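Local structure of thymidylate synthase (1TIS) at residues F42-I56 against P266-P279. The protein catalyses the reductive methylation of dUMP to dTMP, with 5,10-methylenetetrahydrofolate as the one-carbon donor, and works as a homodimer. Numbering follows the deposited sequence.
Sequences FPAVTTKKLAWKACI and PKDFVLNNYVSHPP
The backbone N-H of K48 donates to the carbonyl oxygen of P278 (N to O 3.2 Å), the one hydrogen bond between 42-56 and 266-279. It is bent, 146° at the hydrogen. Beside it the P279 ring lies against the backbone of K48 and K49, while the T47 side chain crosses that of H277 obliquely. V275 to P279 are poorly ordered, so detail there is uncertain. T46 turns its methyl CG2 to the backbone oxygen of V275. In the middle, both methyls of L271 meet the CD2–CE2 side of F42, L271 CD2 over one ring face; L271 CD1 also lies over a face of Y274. W52, with CG anti to the backbone N (chi1 173°), reaches across to F269 at about a right angle: its CH2 edge meets the F269 carbonyl oxygen near the indole plane. I56 serves two rings: CG1 lies over the centre of the indole, and CG2 makes a CH-pi contact with the F269 face, 3.7 Å from the centroid and 19° off the normal. F269 belongs to strand 269-270, paired antiparallel with 241-242, and I56 also packs on T193 of helix 184-202. The K48 side chain lies about 9 Å from that of D179, near the probable folate site. Apolar and aromatic contacts thus carry most of this junction between the loop entering helix 53-64 and the C-terminal region.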
loop_
_atom_site.group_PDB
_atom_site.type_symbol
_atom_site.label_atom_id
_atom_site.label_comp_id
_atom_site.label_asym_id
_atom_site.label_seq_id
_atom_site.Cartn_x
_atom_site.Cartn_y
_atom_site.Cartn_z
ATOM N N PHE A 42 15.430 -11.380 -15.378
ATOM C CA PHE A 42 14.262 -10.544 -15.561
ATOM C C PHE A 42 12.993 -11.306 -15.236
ATOM O O PHE A 42 12.587 -12.098 -16.081
ATOM C CB PHE A 42 14.292 -10.071 -17.008
ATOM C CG PHE A 42 13.138 -9.221 -17.467
ATOM C CD1 PHE A 42 13.075 -7.895 -17.099
ATOM C CD2 PHE A 42 12.182 -9.798 -18.259
ATOM C CE1 PHE A 42 12.025 -7.124 -17.536
ATOM C CE2 PHE A 42 11.140 -9.032 -18.693
ATOM C CZ PHE A 42 11.058 -7.702 -18.336
ATOM N N PRO A 43 12.254 -11.113 -14.150
ATOM C CA PRO A 43 11.217 -12.029 -13.739
ATOM C C PRO A 43 10.043 -12.213 -14.699
ATOM O O PRO A 43 9.280 -13.143 -14.432
ATOM C CB PRO A 43 10.804 -11.482 -12.408
ATOM C CG PRO A 43 10.818 -9.991 -12.642
ATOM C CD PRO A 43 12.142 -9.864 -13.395
ATOM N N ALA A 44 9.826 -11.482 -15.812
ATOM C CA ALA A 44 8.565 -11.626 -16.555
ATOM C C ALA A 44 8.314 -12.968 -17.222
ATOM O O ALA A 44 8.780 -13.357 -18.299
ATOM C CB ALA A 44 8.410 -10.601 -17.654
ATOM N N VAL A 45 7.492 -13.642 -16.434
ATOM C CA VAL A 45 7.021 -14.984 -16.682
ATOM C C VAL A 45 6.199 -14.944 -17.977
ATOM O O VAL A 45 5.241 -14.177 -18.114
ATOM C CB VAL A 45 6.153 -15.470 -15.469
ATOM C CG1 VAL A 45 6.323 -16.989 -15.429
ATOM C CG2 VAL A 45 6.535 -14.875 -14.109
ATOM N N THR A 46 6.663 -15.728 -18.956
ATOM C CA THR A 46 6.046 -15.847 -20.274
ATOM C C THR A 46 4.827 -16.790 -20.264
ATOM O O THR A 46 4.140 -16.892 -19.248
ATOM C CB THR A 46 7.203 -16.304 -21.233
ATOM O OG1 THR A 46 6.688 -16.179 -22.557
ATOM C CG2 THR A 46 7.713 -17.734 -20.972
ATOM N N THR A 47 4.615 -17.551 -21.348
ATOM C CA THR A 47 3.529 -18.495 -21.583
ATOM C C THR A 47 2.248 -17.674 -21.740
ATOM O O THR A 47 1.728 -16.939 -20.891
ATOM C CB THR A 47 3.444 -19.541 -20.444
ATOM O OG1 THR A 47 4.776 -20.048 -20.278
ATOM C CG2 THR A 47 2.492 -20.692 -20.756
ATOM N N LYS A 48 1.885 -17.889 -23.025
ATOM C CA LYS A 48 0.999 -17.096 -23.878
ATOM C C LYS A 48 2.103 -16.145 -24.381
ATOM O O LYS A 48 2.895 -15.649 -23.559
ATOM C CB LYS A 48 -0.096 -16.241 -23.157
ATOM C CG LYS A 48 -1.294 -16.990 -22.547
ATOM C CD LYS A 48 -2.442 -16.043 -22.120
ATOM C CE LYS A 48 -3.762 -16.742 -21.701
ATOM N NZ LYS A 48 -3.750 -17.220 -20.328
ATOM N N LYS A 49 2.337 -15.888 -25.689
ATOM C CA LYS A 49 3.384 -14.927 -26.062
ATOM C C LYS A 49 2.776 -13.663 -25.488
ATOM O O LYS A 49 1.707 -13.191 -25.890
ATOM C CB LYS A 49 3.566 -14.724 -27.579
ATOM C CG LYS A 49 4.603 -13.607 -27.833
ATOM C CD LYS A 49 5.082 -13.537 -29.281
ATOM C CE LYS A 49 6.096 -12.409 -29.492
ATOM N NZ LYS A 49 6.796 -12.601 -30.754
ATOM N N LEU A 50 3.369 -13.325 -24.356
ATOM C CA LEU A 50 2.944 -12.213 -23.545
ATOM C C LEU A 50 2.855 -11.029 -24.475
ATOM O O LEU A 50 3.832 -10.772 -25.192
ATOM C CB LEU A 50 4.002 -12.052 -22.472
ATOM C CG LEU A 50 4.058 -10.852 -21.568
ATOM C CD1 LEU A 50 2.849 -10.741 -20.655
ATOM C CD2 LEU A 50 5.338 -11.003 -20.789
ATOM N N ALA A 51 1.713 -10.361 -24.588
ATOM C CA ALA A 51 1.684 -9.180 -25.414
ATOM C C ALA A 51 2.377 -8.120 -24.569
ATOM O O ALA A 51 1.825 -7.306 -23.850
ATOM C CB ALA A 51 0.261 -8.783 -25.719
ATOM N N TRP A 52 3.690 -8.171 -24.662
ATOM C CA TRP A 52 4.580 -7.395 -23.866
ATOM C C TRP A 52 4.741 -6.051 -24.533
ATOM O O TRP A 52 4.674 -5.058 -23.833
ATOM C CB TRP A 52 5.833 -8.271 -23.758
ATOM C CG TRP A 52 7.050 -7.643 -23.099
ATOM C CD1 TRP A 52 7.346 -7.631 -21.743
ATOM C CD2 TRP A 52 7.964 -6.979 -23.847
ATOM N NE1 TRP A 52 8.468 -6.938 -21.643
ATOM C CE2 TRP A 52 8.864 -6.532 -22.876
ATOM C CE3 TRP A 52 8.062 -6.746 -25.208
ATOM C CZ2 TRP A 52 9.944 -5.793 -23.301
ATOM C CZ3 TRP A 52 9.138 -6.010 -25.610
ATOM C CH2 TRP A 52 10.052 -5.548 -24.666
ATOM N N LYS A 53 4.938 -5.904 -25.842
ATOM C CA LYS A 53 4.992 -4.611 -26.578
ATOM C C LYS A 53 3.914 -3.563 -26.194
ATOM O O LYS A 53 4.149 -2.350 -26.154
ATOM C CB LYS A 53 4.857 -4.844 -28.095
ATOM C CG LYS A 53 5.227 -6.210 -28.757
ATOM C CD LYS A 53 4.227 -7.381 -28.649
ATOM C CE LYS A 53 2.741 -6.953 -28.737
ATOM N NZ LYS A 53 2.385 -6.206 -29.941
ATOM N N ALA A 54 2.684 -4.034 -25.921
ATOM C CA ALA A 54 1.583 -3.214 -25.431
ATOM C C ALA A 54 1.676 -3.000 -23.932
ATOM O O ALA A 54 1.028 -2.115 -23.389
ATOM C CB ALA A 54 0.236 -3.847 -25.648
ATOM N N CYS A 55 2.407 -3.817 -23.197
ATOM C CA CYS A 55 2.678 -3.543 -21.800
ATOM C C CYS A 55 3.729 -2.428 -21.640
ATOM O O CYS A 55 3.646 -1.570 -20.744
ATOM C CB CYS A 55 3.131 -4.831 -21.156
ATOM S SG CYS A 55 3.883 -4.381 -19.588
ATOM N N ILE A 56 4.700 -2.417 -22.561
ATOM C CA ILE A 56 5.794 -1.463 -22.621
ATOM C C ILE A 56 5.238 -0.120 -23.042
ATOM O O ILE A 56 5.704 0.930 -22.605
ATOM C CB ILE A 56 6.853 -2.011 -23.635
ATOM C CG1 ILE A 56 7.415 -3.293 -23.099
ATOM C CG2 ILE A 56 8.007 -1.074 -23.841
ATOM C CD1 ILE A 56 8.043 -3.224 -21.665
ATOM N N PRO A 266 8.084 1.080 -28.358
ATOM C CA PRO A 266 8.399 -0.228 -27.755
ATOM C C PRO A 266 9.428 -1.138 -28.430
ATOM O O PRO A 266 9.890 -2.118 -27.836
ATOM C CB PRO A 266 7.054 -0.909 -27.595
ATOM C CG PRO A 266 6.274 -0.361 -28.720
ATOM C CD PRO A 266 6.695 1.099 -28.806
ATOM N N LYS A 267 9.866 -0.822 -29.656
ATOM C CA LYS A 267 10.906 -1.602 -30.294
ATOM C C LYS A 267 12.161 -1.535 -29.465
ATOM O O LYS A 267 12.887 -2.515 -29.425
ATOM C CB LYS A 267 11.267 -1.117 -31.703
ATOM C CG LYS A 267 12.070 0.165 -31.891
ATOM C CD LYS A 267 11.210 1.430 -32.009
ATOM C CE LYS A 267 12.093 2.668 -32.259
ATOM N NZ LYS A 267 11.340 3.871 -32.576
ATOM N N ASP A 268 12.402 -0.423 -28.764
ATOM C CA ASP A 268 13.606 -0.193 -27.984
ATOM C C ASP A 268 13.838 -1.023 -26.734
ATOM O O ASP A 268 14.811 -0.808 -26.002
ATOM C CB ASP A 268 13.646 1.244 -27.579
ATOM C CG ASP A 268 14.098 2.207 -28.659
ATOM O OD1 ASP A 268 15.143 1.973 -29.302
ATOM O OD2 ASP A 268 13.403 3.220 -28.813
ATOM N N PHE A 269 12.968 -1.968 -26.422
ATOM C CA PHE A 269 13.071 -2.691 -25.175
ATOM C C PHE A 269 13.054 -4.086 -25.712
ATOM O O PHE A 269 12.131 -4.400 -26.460
ATOM C CB PHE A 269 11.847 -2.445 -24.277
ATOM C CG PHE A 269 11.603 -0.998 -23.857
ATOM C CD1 PHE A 269 11.213 -0.052 -24.804
ATOM C CD2 PHE A 269 11.763 -0.614 -22.538
ATOM C CE1 PHE A 269 10.992 1.263 -24.441
ATOM C CE2 PHE A 269 11.542 0.703 -22.176
ATOM C CZ PHE A 269 11.159 1.640 -23.123
ATOM N N VAL A 270 14.013 -4.944 -25.399
ATOM C CA VAL A 270 14.028 -6.279 -25.974
ATOM C C VAL A 270 14.641 -7.356 -25.038
ATOM O O VAL A 270 15.370 -6.996 -24.101
ATOM C CB VAL A 270 14.736 -5.971 -27.332
ATOM C CG1 VAL A 270 16.207 -5.554 -27.135
ATOM C CG2 VAL A 270 14.431 -7.143 -28.240
ATOM N N LEU A 271 14.373 -8.673 -25.171
ATOM C CA LEU A 271 14.916 -9.702 -24.265
ATOM C C LEU A 271 15.801 -10.802 -24.920
ATOM O O LEU A 271 15.417 -11.367 -25.957
ATOM C CB LEU A 271 13.764 -10.383 -23.541
ATOM C CG LEU A 271 12.651 -9.561 -22.938
ATOM C CD1 LEU A 271 11.808 -10.423 -22.016
ATOM C CD2 LEU A 271 13.229 -8.463 -22.092
ATOM N N ASN A 272 16.990 -11.183 -24.396
ATOM C CA ASN A 272 17.820 -12.211 -25.035
ATOM C C ASN A 272 17.416 -13.587 -24.558
ATOM O O ASN A 272 17.061 -13.744 -23.388
ATOM C CB ASN A 272 19.330 -12.075 -24.732
ATOM C CG ASN A 272 20.214 -13.208 -25.316
ATOM O OD1 ASN A 272 20.700 -14.067 -24.590
ATOM N ND2 ASN A 272 20.482 -13.349 -26.616
ATOM N N ASN A 273 17.444 -14.513 -25.531
ATOM C CA ASN A 273 17.156 -15.952 -25.439
ATOM C C ASN A 273 16.297 -16.463 -24.288
ATOM O O ASN A 273 16.496 -17.438 -23.561
ATOM C CB ASN A 273 18.490 -16.714 -25.490
ATOM C CG ASN A 273 19.175 -16.531 -26.844
ATOM O OD1 ASN A 273 18.539 -16.321 -27.883
ATOM N ND2 ASN A 273 20.500 -16.516 -26.893
ATOM N N TYR A 274 15.186 -15.752 -24.413
ATOM C CA TYR A 274 14.018 -15.783 -23.575
ATOM C C TYR A 274 13.175 -16.983 -23.958
ATOM O O TYR A 274 12.872 -17.241 -25.133
ATOM C CB TYR A 274 13.470 -14.393 -23.835
ATOM C CG TYR A 274 12.016 -14.024 -24.017
ATOM C CD1 TYR A 274 11.122 -14.071 -22.969
ATOM C CD2 TYR A 274 11.645 -13.457 -25.222
ATOM C CE1 TYR A 274 9.859 -13.523 -23.110
ATOM C CE2 TYR A 274 10.383 -12.909 -25.370
ATOM C CZ TYR A 274 9.492 -12.933 -24.310
ATOM O OH TYR A 274 8.251 -12.311 -24.424
ATOM N N VAL A 275 13.001 -17.742 -22.865
ATOM C CA VAL A 275 12.234 -18.983 -22.772
ATOM C C VAL A 275 11.059 -18.999 -23.721
ATOM O O VAL A 275 10.207 -18.105 -23.630
ATOM C CB VAL A 275 11.582 -19.248 -21.372
ATOM C CG1 VAL A 275 11.011 -20.673 -21.367
ATOM C CG2 VAL A 275 12.566 -19.087 -20.236
ATOM N N SER A 276 10.966 -19.989 -24.600
ATOM C CA SER A 276 9.760 -20.045 -25.380
ATOM C C SER A 276 8.821 -21.001 -24.677
ATOM O O SER A 276 9.182 -21.806 -23.805
ATOM C CB SER A 276 10.000 -20.537 -26.800
ATOM O OG SER A 276 8.928 -20.029 -27.603
ATOM N N HIS A 277 7.570 -20.748 -25.023
ATOM C CA HIS A 277 6.383 -21.471 -24.637
ATOM C C HIS A 277 5.371 -21.033 -25.686
ATOM O O HIS A 277 5.487 -19.931 -26.227
ATOM C CB HIS A 277 5.923 -21.069 -23.242
ATOM C CG HIS A 277 6.608 -21.964 -22.232
ATOM N ND1 HIS A 277 7.821 -21.813 -21.717
ATOM C CD2 HIS A 277 6.096 -23.152 -21.766
ATOM C CE1 HIS A 277 8.069 -22.862 -20.975
ATOM N NE2 HIS A 277 7.028 -23.661 -21.008
ATOM N N PRO A 278 4.433 -21.867 -26.111
ATOM C CA PRO A 278 3.353 -21.432 -26.994
ATOM C C PRO A 278 2.279 -20.451 -26.467
ATOM O O PRO A 278 2.192 -20.168 -25.258
ATOM C CB PRO A 278 2.804 -22.775 -27.494
ATOM C CG PRO A 278 3.213 -23.810 -26.477
ATOM C CD PRO A 278 4.595 -23.320 -26.119
ATOM N N PRO A 279 1.471 -19.844 -27.360
ATOM C CA PRO A 279 0.282 -19.053 -27.039
ATOM C C PRO A 279 -1.093 -19.643 -27.355
ATOM O O PRO A 279 -1.440 -19.849 -28.526
ATOM C CB PRO A 279 0.494 -17.755 -27.769
ATOM C CG PRO A 279 1.708 -17.996 -28.660
ATOM C CD PRO A 279 1.863 -19.504 -28.724
#